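Local structure of HTH-type transcriptional regulator TreR (Bacillus subtilis, 2OGG) at residues 9-17 with 65-73; 31-42 with 53-64. The protein represses the trePA operon by binding DNA and binds trehalose-6-phosphate, probably through the effector-binding UTRA domain that makes up this chain. All blocks are in the same frame, centred on the assembly; numbering follows the deposited sequence.

Contact 1 (9-17 with 65-73); sequences TKTTVHKFG and HLTKEICEN
Strand 11-17, an outer strand of the UTRA sheet within this chain, packs its side chains Thr-11, Val-13 and Phe-16 against the short helix 68-71 and the loop before it. A classic beta bulge at His-14 and Lys-15, both facing Ile-41, turns Val-13 and Phe-16 toward the same side. The Phe-16 ring makes the broadest contact. CG lies anti to the backbone N (chi1 165°), which carries the ring up to the start of the helix. CE1 meets Leu-66 CD2 at 3.3 Å, with the methyl at the ring edge. Cys-71 SG approaches obliquely, 4.4 Å from the centroid of the Phe-16 ring, a sulfur-aromatic contact. The far end of the ring comes obliquely to the peptide between Thr-67 and Lys-68, with Phe-16 CZ 3.5 Å from Thr-67 C. Further along, Val-13 CG2 touches both Cys-71 CB and Glu-72 CG, each at 3.7 Å. Thr-11 CG2 sits 3.7 Å from Cys-71 O. One water links the backbones here, accepting from Thr-11 N and donating to Glu-72 O. The helix start is held by its N-cap, Thr-67, whose OG1 accepts from Ile-70 N at 3.2 Å and more weakly from Glu-69 N. A weak salt bridge joins Lys-68 NZ to Glu-72 OE2, one turn apart. The helix covers the margin of the sheet: Cys-71 and Phe-16 also touch Val-40 of strand 37-46, and Leu-66 touches Trp-38 of the same strand, Phe-58 of strand 49-59 and Tyr-78 of helix 75-83.

Contact 2 (31-42 with 53-64); sequences ANLDDDIWEVIR and LDKDYFFRKHVP. With SO4 (sulfate ion), chain D; SO4 (sulfate ion), chain C.
Glu-39 has CG anti to the backbone N (chi1 153°) and an extended chain, while Tyr-57 carries CG beside its backbone N (chi1 -64°). The two side chains therefore run alongside each other from a non-hydrogen-bonded pair. Tyr-57 OH donates to Glu-39 OE2 at 2.5 Å, a very short bond, with OE2 near the ring plane. On the same face, Ile-37 CD1 lies over the Phe-59 ring, 3.8 Å from its centroid, a CH-pi contact. Asp-35 brings its carboxylate to the edge of this ring. The other face carries Trp-38 and Phe-58. Phe-58 CG stands between its backbone N and carbonyl (chi1 51°), which puts the ring under Trp-38 CB, 4.0 Å from the Phe-58 centroid. The indole turns its edge to the turn after the strand, and Trp-38 NE1 donates to Val-63 O at 2.7 Å, nearly in line with the carbonyl. Arg-42 NH2 forms a salt bridge with Asp-56 OD2 at 3.2 Å, in the guanidinium plane. Asp-56 OD1 is held by Thr-133 and Gln-131. Both Arg-42 NH1 and NH2 grip one oxygen, O4, of a sulfate, at 2.8 and 2.9 Å. Arg-44 and the start of helix 75-83 complete that anion site. This sulfate is probably from the crystallisation liquor, but its site is consistent with a place for the phosphate of trehalose-6-phosphate. O1 of a second sulfate accepts from Asp-36 N at 2.7 Å and from a water that in turn accepts from Lys-61 N. Paired backbone bonds at Trp-38, Val-40 and Arg-42 knit the strands. This is the antiparallel beta hairpin of strands 37-46 and 49-59, which lies between strands 11-19 and 129-138 in the UTRA sheet.

From the N terminus the chain first lays down strand 11-19, passes helix 23-29 and enters strand 37-46. It turns back at once into strand 49-59, and contact 2 zips this hairpin, closing a short loop. The chain then runs on through 65-67 into helix 68-71, which returns to the first strand. Contact 1 closes that longer loop, and the whole hairpin of contact 2 falls within it. The two contacts meet directly: strands 11-19 and 37-46 are neighbours in the sheet, and Cys-71 O lies 2.9 Å from Arg-42 NH1. Together they join three neighbouring strands and the short helix 68-71 packed at the margin of their sheet.

Contact 1 (9-17 with 65-73)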
loop_
_atom_site.group_PDB
_atom_site.type_symbol
_atom_site.label_atom_id
_atom_site.label_comp_id
_atom_site.label_asym_id
_atom_site.label_seq_id
_atom_site.Cartn_x
_atom_site.Cartn_y
_atom_site.Cartn_z
ATOM N N THR A 9 -0.824 -22.314 -19.687
ATOM C CA THR A 9 0.525 -21.771 -19.346
ATOM C C THR A 9 1.258 -22.691 -18.341
ATOM O O THR A 9 1.097 -22.554 -17.126
ATOM C CB THR A 9 0.437 -20.292 -18.844
ATOM O OG1 THR A 9 0.945 -20.173 -17.510
ATOM C CG2 THR A 9 -1.002 -19.758 -18.931
ATOM N N LYS A 10 2.025 -23.652 -18.864
ATOM C CA LYS A 10 2.619 -24.728 -18.051
ATOM C C LYS A 10 3.778 -24.299 -17.139
ATOM O O LYS A 10 4.590 -23.465 -17.503
ATOM C CB LYS A 10 3.055 -25.896 -18.947
ATOM C CG LYS A 10 3.190 -27.237 -18.230
ATOM C CD LYS A 10 3.637 -28.349 -19.182
ATOM C CE LYS A 10 5.155 -28.348 -19.370
ATOM N NZ LYS A 10 5.572 -29.062 -20.620
ATOM N N THR A 11 3.941 -25.018 -16.035
ATOM C CA THR A 11 4.971 -24.734 -15.041
ATOM C C THR A 11 5.844 -25.978 -14.865
ATOM O O THR A 11 5.373 -27.020 -14.405
ATOM C CB THR A 11 4.302 -24.388 -13.667
ATOM O OG1 THR A 11 3.782 -23.059 -13.716
ATOM C CG2 THR A 11 5.297 -24.491 -12.494
ATOM N N THR A 12 7.147 -25.794 -14.999
ATOM C CA THR A 12 8.087 -26.893 -14.957
ATOM C C THR A 12 9.043 -26.701 -13.801
ATOM O O THR A 12 9.773 -25.706 -13.759
ATOM C CB THR A 12 8.920 -26.897 -16.198
ATOM O OG1 THR A 12 8.058 -26.887 -17.338
ATOM C CG2 THR A 12 9.857 -28.106 -16.217
ATOM N N VAL A 13 9.149 -27.725 -12.954
ATOM C CA VAL A 13 10.032 -27.701 -11.796
ATOM C C VAL A 13 11.382 -28.268 -12.185
ATOM O O VAL A 13 11.498 -29.452 -12.467
ATOM C CB VAL A 13 9.448 -28.528 -10.659
ATOM C CG1 VAL A 13 10.423 -28.637 -9.520
ATOM C CG2 VAL A 13 8.144 -27.903 -10.201
ATOM N N HIS A 14 12.408 -27.420 -12.190
ATOM C CA HIS A 14 13.734 -27.851 -12.640
ATOM C C HIS A 14 14.557 -28.364 -11.494
ATOM O O HIS A 14 15.077 -29.446 -11.577
ATOM C CB HIS A 14 14.474 -26.735 -13.375
ATOM C CG HIS A 14 13.820 -26.334 -14.658
ATOM N ND1 HIS A 14 14.012 -27.023 -15.840
ATOM C CD2 HIS A 14 12.901 -25.375 -14.925
ATOM C CE1 HIS A 14 13.260 -26.484 -16.783
ATOM N NE2 HIS A 14 12.515 -25.539 -16.233
ATOM N N LYS A 15 14.734 -27.563 -10.452
ATOM C CA LYS A 15 15.384 -28.051 -9.228
ATOM C C LYS A 15 14.365 -27.978 -8.111
ATOM O O LYS A 15 13.639 -26.999 -8.005
ATOM C CB LYS A 15 16.562 -27.166 -8.827
ATOM C CG LYS A 15 17.669 -27.088 -9.827
ATOM C CD LYS A 15 18.910 -26.525 -9.174
ATOM C CE LYS A 15 20.164 -27.022 -9.864
ATOM N NZ LYS A 15 21.374 -26.540 -9.158
ATOM N N PHE A 16 14.523 -28.847 -7.133
ATOM C CA PHE A 16 13.680 -28.825 -5.959
ATOM C C PHE A 16 14.384 -29.694 -4.946
ATOM O O PHE A 16 14.869 -30.796 -5.273
ATOM C CB PHE A 16 12.312 -29.387 -6.300
ATOM C CG PHE A 16 11.476 -29.741 -5.109
ATOM C CD1 PHE A 16 10.907 -28.757 -4.334
ATOM C CD2 PHE A 16 11.032 -31.027 -4.933
ATOM C CE1 PHE A 16 10.015 -29.075 -3.324
ATOM C CE2 PHE A 16 10.114 -31.332 -3.942
ATOM C CZ PHE A 16 9.592 -30.353 -3.162
ATOM N N GLY A 17 14.583 -29.155 -3.752
ATOM C CA GLY A 17 15.436 -29.846 -2.777
ATOM C C GLY A 17 15.520 -29.117 -1.467
ATOM O O GLY A 17 14.926 -28.048 -1.332
ATOM N N HIS A 65 6.820 -29.282 5.296
ATOM C CA HIS A 65 6.343 -30.301 4.388
ATOM C C HIS A 65 6.144 -29.656 3.043
ATOM O O HIS A 65 5.696 -28.502 2.949
ATOM C CB HIS A 65 4.998 -30.844 4.857
ATOM C CG HIS A 65 5.055 -31.594 6.155
ATOM N ND1 HIS A 65 4.033 -31.560 7.080
ATOM C CD2 HIS A 65 6.034 -32.352 6.708
ATOM C CE1 HIS A 65 4.368 -32.281 8.135
ATOM N NE2 HIS A 65 5.556 -32.817 7.911
ATOM N N LEU A 66 6.620 -30.321 2.002
ATOM C CA LEU A 66 6.463 -29.781 0.677
ATOM C C LEU A 66 6.558 -30.914 -0.335
ATOM O O LEU A 66 7.166 -31.954 -0.060
ATOM C CB LEU A 66 7.527 -28.726 0.441
ATOM C CG LEU A 66 7.392 -27.849 -0.810
ATOM C CD1 LEU A 66 6.231 -26.872 -0.654
ATOM C CD2 LEU A 66 8.716 -27.089 -1.060
ATOM N N THR A 67 5.976 -30.706 -1.508
ATOM C CA THR A 67 6.053 -31.696 -2.554
ATOM C C THR A 67 6.268 -31.094 -3.947
ATOM O O THR A 67 5.946 -29.930 -4.189
ATOM C CB THR A 67 4.791 -32.544 -2.570
ATOM O OG1 THR A 67 3.718 -31.758 -3.094
ATOM C CG2 THR A 67 4.465 -33.004 -1.149
ATOM N N LYS A 68 6.758 -31.910 -4.882
ATOM C CA LYS A 68 6.827 -31.473 -6.286
ATOM C C LYS A 68 5.463 -31.032 -6.875
ATOM O O LYS A 68 5.419 -30.136 -7.718
ATOM C CB LYS A 68 7.472 -32.533 -7.169
ATOM C CG LYS A 68 7.369 -32.291 -8.673
ATOM C CD LYS A 68 8.383 -33.186 -9.409
ATOM C CE LYS A 68 8.018 -33.386 -10.857
ATOM N NZ LYS A 68 6.803 -34.201 -10.999
ATOM N N GLU A 69 4.363 -31.558 -6.334
ATOM C CA GLU A 69 3.041 -31.270 -6.867
ATOM C C GLU A 69 2.566 -29.890 -6.440
ATOM O O GLU A 69 1.883 -29.202 -7.191
ATOM C CB GLU A 69 2.043 -32.321 -6.415
ATOM C CG GLU A 69 0.691 -32.175 -7.066
ATOM C CD GLU A 69 -0.165 -33.427 -6.910
ATOM O OE1 GLU A 69 0.223 -34.507 -7.428
ATOM O OE2 GLU A 69 -1.230 -33.324 -6.258
ATOM N N ILE A 70 2.979 -29.468 -5.249
ATOM C CA ILE A 70 2.659 -28.140 -4.762
ATOM C C ILE A 70 3.389 -27.037 -5.546
ATOM O O ILE A 70 2.755 -26.063 -5.959
ATOM C CB ILE A 70 2.899 -28.045 -3.244
ATOM C CG1 ILE A 70 1.755 -28.762 -2.496
ATOM C CG2 ILE A 70 2.948 -26.607 -2.788
ATOM C CD1 ILE A 70 2.016 -28.995 -1.008
ATOM N N CYS A 71 4.589 -27.359 -6.034
ATOM C CA CYS A 71 5.379 -26.439 -6.832
ATOM C C CYS A 71 4.871 -26.303 -8.257
ATOM O O CYS A 71 5.109 -25.286 -8.919
ATOM C CB CYS A 71 6.829 -26.897 -6.867
ATOM S SG CYS A 71 7.541 -27.040 -5.228
ATOM N N GLU A 72 4.233 -27.350 -8.762
ATOM C CA GLU A 72 3.656 -27.288 -10.084
ATOM C C GLU A 72 2.329 -26.541 -10.032
ATOM O O GLU A 72 1.777 -26.150 -11.051
ATOM C CB GLU A 72 3.487 -28.694 -10.642
ATOM C CG GLU A 72 4.801 -29.438 -10.697
ATOM C CD GLU A 72 4.674 -30.854 -11.226
ATOM O OE1 GLU A 72 3.728 -31.562 -10.810
ATOM O OE2 GLU A 72 5.569 -31.273 -12.000
ATOM N N ASN A 73 1.882 -26.259 -8.820
ATOM C CA ASN A 73 0.662 -25.512 -8.614
ATOM C C ASN A 73 1.002 -24.114 -8.052
ATOM O O ASN A 73 1.755 -23.380 -8.681
ATOM C CB ASN A 73 -0.332 -26.342 -7.793
ATOM C CG ASN A 73 -0.894 -27.537 -8.603
ATOM O OD1 ASN A 73 -1.728 -27.357 -9.496
ATOM N ND2 ASN A 73 -0.370 -28.736 -8.355
HETATM O O HOH W 1 1.882 -26.507 -14.286
#

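Contact 2 (31-42 with 53-64)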
loop_
_atom_site.group_PDB
_atom_site.type_symbol
_atom_site.label_atom_id
_atom_site.label_comp_id
_atom_site.label_asym_id
_atom_site.label_seq_id
_atom_site.Cartn_x
_atom_site.Cartn_y
_atom_site.Cartn_z
ATOM N N ALA A 31 20.035 -16.660 6.455
ATOM C CA ALA A 31 20.067 -18.011 7.026
ATOM C C ALA A 31 21.491 -18.417 7.431
ATOM O O ALA A 31 22.448 -18.082 6.724
ATOM C CB ALA A 31 19.537 -19.007 6.006
ATOM N N ASN A 32 21.595 -19.283 8.448
ATOM C CA ASN A 32 22.873 -19.891 8.858
ATOM C C ASN A 32 23.193 -21.207 8.132
ATOM O O ASN A 32 22.320 -21.858 7.517
ATOM C CB ASN A 32 22.871 -20.222 10.358
ATOM C CG ASN A 32 22.445 -19.060 11.229
ATOM O OD1 ASN A 32 22.858 -17.917 11.016
ATOM N ND2 ASN A 32 21.744 -19.377 12.313
ATOM N N LEU A 33 24.408 -21.679 8.401
ATOM C CA LEU A 33 24.842 -23.016 8.063
ATOM C C LEU A 33 23.882 -24.149 8.415
ATOM O O LEU A 33 23.601 -25.029 7.606
ATOM C CB LEU A 33 25.408 -23.097 6.662
ATOM C CG LEU A 33 26.572 -24.048 6.415
ATOM C CD1 LEU A 33 26.620 -24.362 4.921
ATOM C CD2 LEU A 33 27.874 -23.402 6.892
ATOM N N ASP A 34 23.317 -24.086 9.610
ATOM C CA ASP A 34 22.539 -25.195 10.130
ATOM C C ASP A 34 21.038 -24.925 10.055
ATOM O O ASP A 34 20.305 -25.178 11.017
ATOM C CB ASP A 34 22.964 -25.489 11.570
ATOM C CG ASP A 34 23.331 -24.228 12.337
ATOM O OD1 ASP A 34 22.580 -23.868 13.271
ATOM O OD2 ASP A 34 24.327 -23.561 11.963
ATOM N N ASP A 35 20.630 -24.241 8.992
ATOM C CA ASP A 35 19.230 -23.997 8.728
ATOM C C ASP A 35 18.898 -24.800 7.487
ATOM O O ASP A 35 19.680 -24.829 6.547
ATOM C CB ASP A 35 18.995 -22.516 8.430
ATOM C CG ASP A 35 18.906 -21.664 9.688
ATOM O OD1 ASP A 35 18.278 -22.115 10.686
ATOM O OD2 ASP A 35 19.371 -20.497 9.632
ATOM N N ASP A 36 17.804 -25.542 7.523
ATOM C CA ASP A 36 17.390 -26.315 6.367
ATOM C C ASP A 36 16.483 -25.445 5.506
ATOM O O ASP A 36 15.472 -24.920 5.979
ATOM C CB ASP A 36 16.691 -27.607 6.801
ATOM C CG ASP A 36 17.682 -28.725 7.129
ATOM O OD1 ASP A 36 18.863 -28.612 6.717
ATOM O OD2 ASP A 36 17.259 -29.760 7.708
ATOM N N ILE A 37 16.868 -25.280 4.248
ATOM C CA ILE A 37 16.197 -24.357 3.355
ATOM C C ILE A 37 15.644 -25.140 2.176
ATOM O O ILE A 37 16.332 -25.980 1.621
ATOM C CB ILE A 37 17.208 -23.303 2.801
ATOM C CG1 ILE A 37 17.743 -22.428 3.936
ATOM C CG2 ILE A 37 16.562 -22.434 1.742
ATOM C CD1 ILE A 37 16.658 -21.699 4.668
ATOM N N TRP A 38 14.400 -24.871 1.802
ATOM C CA TRP A 38 13.818 -25.495 0.629
ATOM C C TRP A 38 14.239 -24.606 -0.525
ATOM O O TRP A 38 14.319 -23.390 -0.342
ATOM C CB TRP A 38 12.301 -25.425 0.736
ATOM C CG TRP A 38 11.709 -26.355 1.717
ATOM C CD1 TRP A 38 10.999 -26.025 2.836
ATOM C CD2 TRP A 38 11.592 -27.778 1.573
ATOM N NE1 TRP A 38 10.448 -27.164 3.411
ATOM C CE2 TRP A 38 10.748 -28.237 2.617
ATOM C CE3 TRP A 38 11.969 -28.677 0.577
ATOM C CZ2 TRP A 38 10.363 -29.562 2.730
ATOM C CZ3 TRP A 38 11.569 -30.006 0.687
ATOM C CH2 TRP A 38 10.797 -30.435 1.758
ATOM N N GLU A 39 14.707 -25.201 -1.624
ATOM C CA GLU A 39 14.945 -24.446 -2.850
ATOM C C GLU A 39 14.057 -24.969 -3.970
ATOM O O GLU A 39 14.004 -26.172 -4.206
ATOM C CB GLU A 39 16.397 -24.559 -3.277
ATOM C CG GLU A 39 16.602 -24.387 -4.785
ATOM C CD GLU A 39 18.080 -24.296 -5.198
ATOM O OE1 GLU A 39 18.808 -25.302 -5.044
ATOM O OE2 GLU A 39 18.525 -23.205 -5.640
ATOM N N VAL A 40 13.309 -24.093 -4.621
ATOM C CA VAL A 40 12.510 -24.525 -5.780
ATOM C C VAL A 40 12.823 -23.623 -6.971
ATOM O O VAL A 40 12.817 -22.381 -6.850
ATOM C CB VAL A 40 11.012 -24.414 -5.507
ATOM C CG1 VAL A 40 10.204 -25.035 -6.664
ATOM C CG2 VAL A 40 10.662 -25.056 -4.160
ATOM N N ILE A 41 13.262 -24.230 -8.067
ATOM C CA ILE A 41 13.521 -23.463 -9.261
ATOM C C ILE A 41 12.606 -23.923 -10.389
ATOM O O ILE A 41 12.626 -25.093 -10.797
ATOM C CB ILE A 41 15.000 -23.515 -9.641
ATOM C CG1 ILE A 41 15.841 -22.761 -8.607
ATOM C CG2 ILE A 41 15.241 -22.950 -11.032
ATOM C CD1 ILE A 41 17.320 -22.963 -8.820
ATOM N N ARG A 42 11.816 -22.994 -10.907
ATOM C CA ARG A 42 10.800 -23.315 -11.917
ATOM C C ARG A 42 10.904 -22.393 -13.099
ATOM O O ARG A 42 11.185 -21.206 -12.930
ATOM C CB ARG A 42 9.412 -23.132 -11.329
ATOM C CG ARG A 42 9.101 -24.123 -10.270
ATOM C CD ARG A 42 7.793 -23.829 -9.557
ATOM N NE ARG A 42 7.852 -22.649 -8.698
ATOM C CZ ARG A 42 6.755 -22.040 -8.238
ATOM N NH1 ARG A 42 5.552 -22.417 -8.689
ATOM N NH2 ARG A 42 6.862 -20.934 -7.521
ATOM N N LEU A 53 11.801 -17.298 -15.058
ATOM C CA LEU A 53 12.439 -18.276 -14.193
ATOM C C LEU A 53 12.194 -17.880 -12.757
ATOM O O LEU A 53 12.437 -16.734 -12.391
ATOM C CB LEU A 53 13.929 -18.388 -14.482
ATOM C CG LEU A 53 14.524 -19.515 -13.650
ATOM C CD1 LEU A 53 14.210 -20.852 -14.300
ATOM C CD2 LEU A 53 16.024 -19.318 -13.355
ATOM N N ASP A 54 11.485 -18.734 -12.021
ATOM C CA ASP A 54 11.081 -18.419 -10.649
ATOM C C ASP A 54 11.915 -19.211 -9.648
ATOM O O ASP A 54 11.946 -20.439 -9.694
ATOM C CB ASP A 54 9.609 -18.747 -10.454
ATOM C CG ASP A 54 8.691 -17.644 -10.972
ATOM O OD1 ASP A 54 9.027 -16.456 -10.751
ATOM O OD2 ASP A 54 7.588 -17.953 -11.509
ATOM N N LYS A 55 12.675 -18.517 -8.820
ATOM C CA LYS A 55 13.448 -19.190 -7.761
ATOM C C LYS A 55 12.894 -18.873 -6.371
ATOM O O LYS A 55 12.706 -17.706 -6.033
ATOM C CB LYS A 55 14.921 -18.801 -7.882
ATOM C CG LYS A 55 15.493 -19.162 -9.255
ATOM C CD LYS A 55 16.781 -18.422 -9.605
ATOM C CE LYS A 55 17.947 -18.961 -8.786
ATOM N NZ LYS A 55 19.264 -18.556 -9.327
ATOM N N ASP A 56 12.373 -19.876 -5.679
ATOM C CA ASP A 56 11.929 -19.645 -4.307
ATOM C C ASP A 56 12.874 -20.327 -3.328
ATOM O O ASP A 56 13.141 -21.512 -3.499
ATOM C CB ASP A 56 10.498 -20.155 -4.091
ATOM C CG ASP A 56 9.431 -19.159 -4.570
ATOM O OD1 ASP A 56 9.102 -18.262 -3.762
ATOM O OD2 ASP A 56 8.882 -19.298 -5.714
ATOM N N TYR A 57 13.010 -19.716 -2.154
ATOM C CA TYR A 57 13.821 -20.228 -1.053
ATOM C C TYR A 57 13.143 -19.854 0.276
ATOM O O TYR A 57 12.955 -18.674 0.556
ATOM C CB TYR A 57 15.194 -19.556 -1.081
ATOM C CG TYR A 57 15.989 -19.873 -2.318
ATOM C CD1 TYR A 57 16.819 -20.993 -2.372
ATOM C CD2 TYR A 57 15.976 -19.020 -3.409
ATOM C CE1 TYR A 57 17.542 -21.277 -3.496
ATOM C CE2 TYR A 57 16.566 -19.374 -4.569
ATOM C CZ TYR A 57 17.423 -20.457 -4.591
ATOM O OH TYR A 57 18.103 -20.764 -5.750
ATOM N N PHE A 58 12.826 -20.837 1.117
ATOM C CA PHE A 58 12.248 -20.555 2.417
ATOM C C PHE A 58 12.597 -21.625 3.438
ATOM O O PHE A 58 13.119 -22.686 3.073
ATOM C CB PHE A 58 10.741 -20.361 2.302
ATOM C CG PHE A 58 10.059 -21.465 1.572
ATOM C CD1 PHE A 58 10.004 -21.461 0.208
ATOM C CD2 PHE A 58 9.618 -22.582 2.248
ATOM C CE1 PHE A 58 9.417 -22.500 -0.471
ATOM C CE2 PHE A 58 9.008 -23.621 1.577
ATOM C CZ PHE A 58 8.880 -23.567 0.217
ATOM N N PHE A 59 12.497 -21.272 4.722
ATOM C CA PHE A 59 12.988 -22.165 5.785
ATOM C C PHE A 59 12.027 -23.328 6.004
ATOM O O PHE A 59 10.869 -23.132 6.442
ATOM C CB PHE A 59 13.164 -21.428 7.121
ATOM C CG PHE A 59 14.231 -20.390 7.119
ATOM C CD1 PHE A 59 15.373 -20.565 7.890
ATOM C CD2 PHE A 59 13.994 -19.138 6.565
ATOM C CE1 PHE A 59 16.298 -19.544 8.033
ATOM C CE2 PHE A 59 14.984 -18.149 6.583
ATOM C CZ PHE A 59 16.101 -18.327 7.388
ATOM N N ARG A 60 12.624 -24.504 6.094
ATOM C CA ARG A 60 11.853 -25.672 6.402
ATOM C C ARG A 60 11.272 -25.567 7.809
ATOM O O ARG A 60 10.229 -26.124 8.094
ATOM C CB ARG A 60 12.711 -26.905 6.279
ATOM C CG ARG A 60 12.121 -28.110 6.976
ATOM C CD ARG A 60 13.231 -29.023 7.384
ATOM N NE ARG A 60 12.756 -29.995 8.337
ATOM C CZ ARG A 60 12.452 -29.719 9.598
ATOM N NH1 ARG A 60 12.747 -28.532 10.124
ATOM N NH2 ARG A 60 11.994 -30.690 10.371
ATOM N N LYS A 61 11.933 -24.834 8.686
ATOM C CA LYS A 61 11.476 -24.766 10.073
ATOM C C LYS A 61 10.076 -24.188 10.176
ATOM O O LYS A 61 9.280 -24.642 10.961
ATOM C CB LYS A 61 12.466 -23.973 10.914
ATOM C CG LYS A 61 11.844 -23.100 11.981
ATOM C CD LYS A 61 12.940 -22.195 12.551
ATOM C CE LYS A 61 13.935 -21.785 11.438
ATOM N NZ LYS A 61 15.281 -21.426 11.964
ATOM N N HIS A 62 9.725 -23.354 9.212
ATOM C CA HIS A 62 8.397 -22.771 9.157
ATOM C C HIS A 62 7.399 -23.481 8.225
ATOM O O HIS A 62 6.184 -23.471 8.506
ATOM C CB HIS A 62 8.483 -21.257 8.901
ATOM C CG HIS A 62 8.932 -20.478 10.102
ATOM N ND1 HIS A 62 10.184 -19.890 10.183
ATOM C CD2 HIS A 62 8.346 -20.308 11.324
ATOM C CE1 HIS A 62 10.341 -19.384 11.396
ATOM N NE2 HIS A 62 9.255 -19.644 12.112
ATOM N N VAL A 63 7.938 -24.218 7.243
ATOM C CA VAL A 63 7.164 -24.983 6.239
ATOM C C VAL A 63 7.734 -26.409 6.083
ATOM O O VAL A 63 8.576 -26.671 5.223
ATOM C CB VAL A 63 7.147 -24.249 4.881
ATOM C CG1 VAL A 63 6.371 -25.017 3.844
ATOM C CG2 VAL A 63 6.544 -22.865 5.075
ATOM N N PRO A 64 7.449 -27.263 7.066
ATOM C CA PRO A 64 8.169 -28.520 7.160
ATOM C C PRO A 64 7.890 -29.501 6.031
ATOM O O PRO A 64 8.591 -30.502 5.901
ATOM C CB PRO A 64 7.688 -29.105 8.502
ATOM C CG PRO A 64 6.542 -28.237 8.945
ATOM C CD PRO A 64 6.778 -26.911 8.325
HETATM S S SO4 D . 16.128 -26.709 10.612
HETATM O O1 SO4 D . 16.384 -25.530 9.779
HETATM O O2 SO4 D . 15.167 -26.334 11.655
HETATM O O3 SO4 D . 15.550 -27.805 9.815
HETATM O O4 SO4 D . 17.399 -27.152 11.195
HETATM S S SO4 C . 3.495 -19.361 -7.051
HETATM O O1 SO4 C . 4.415 -18.571 -6.245
HETATM O O2 SO4 C . 2.156 -19.335 -6.494
HETATM O O3 SO4 C . 3.344 -18.828 -8.393
HETATM O O4 SO4 C . 4.024 -20.710 -7.051
HETATM O O HOH W 2 14.524 -24.210 8.551
HETATM O O HOH W 3 9.867 -21.320 -7.739
#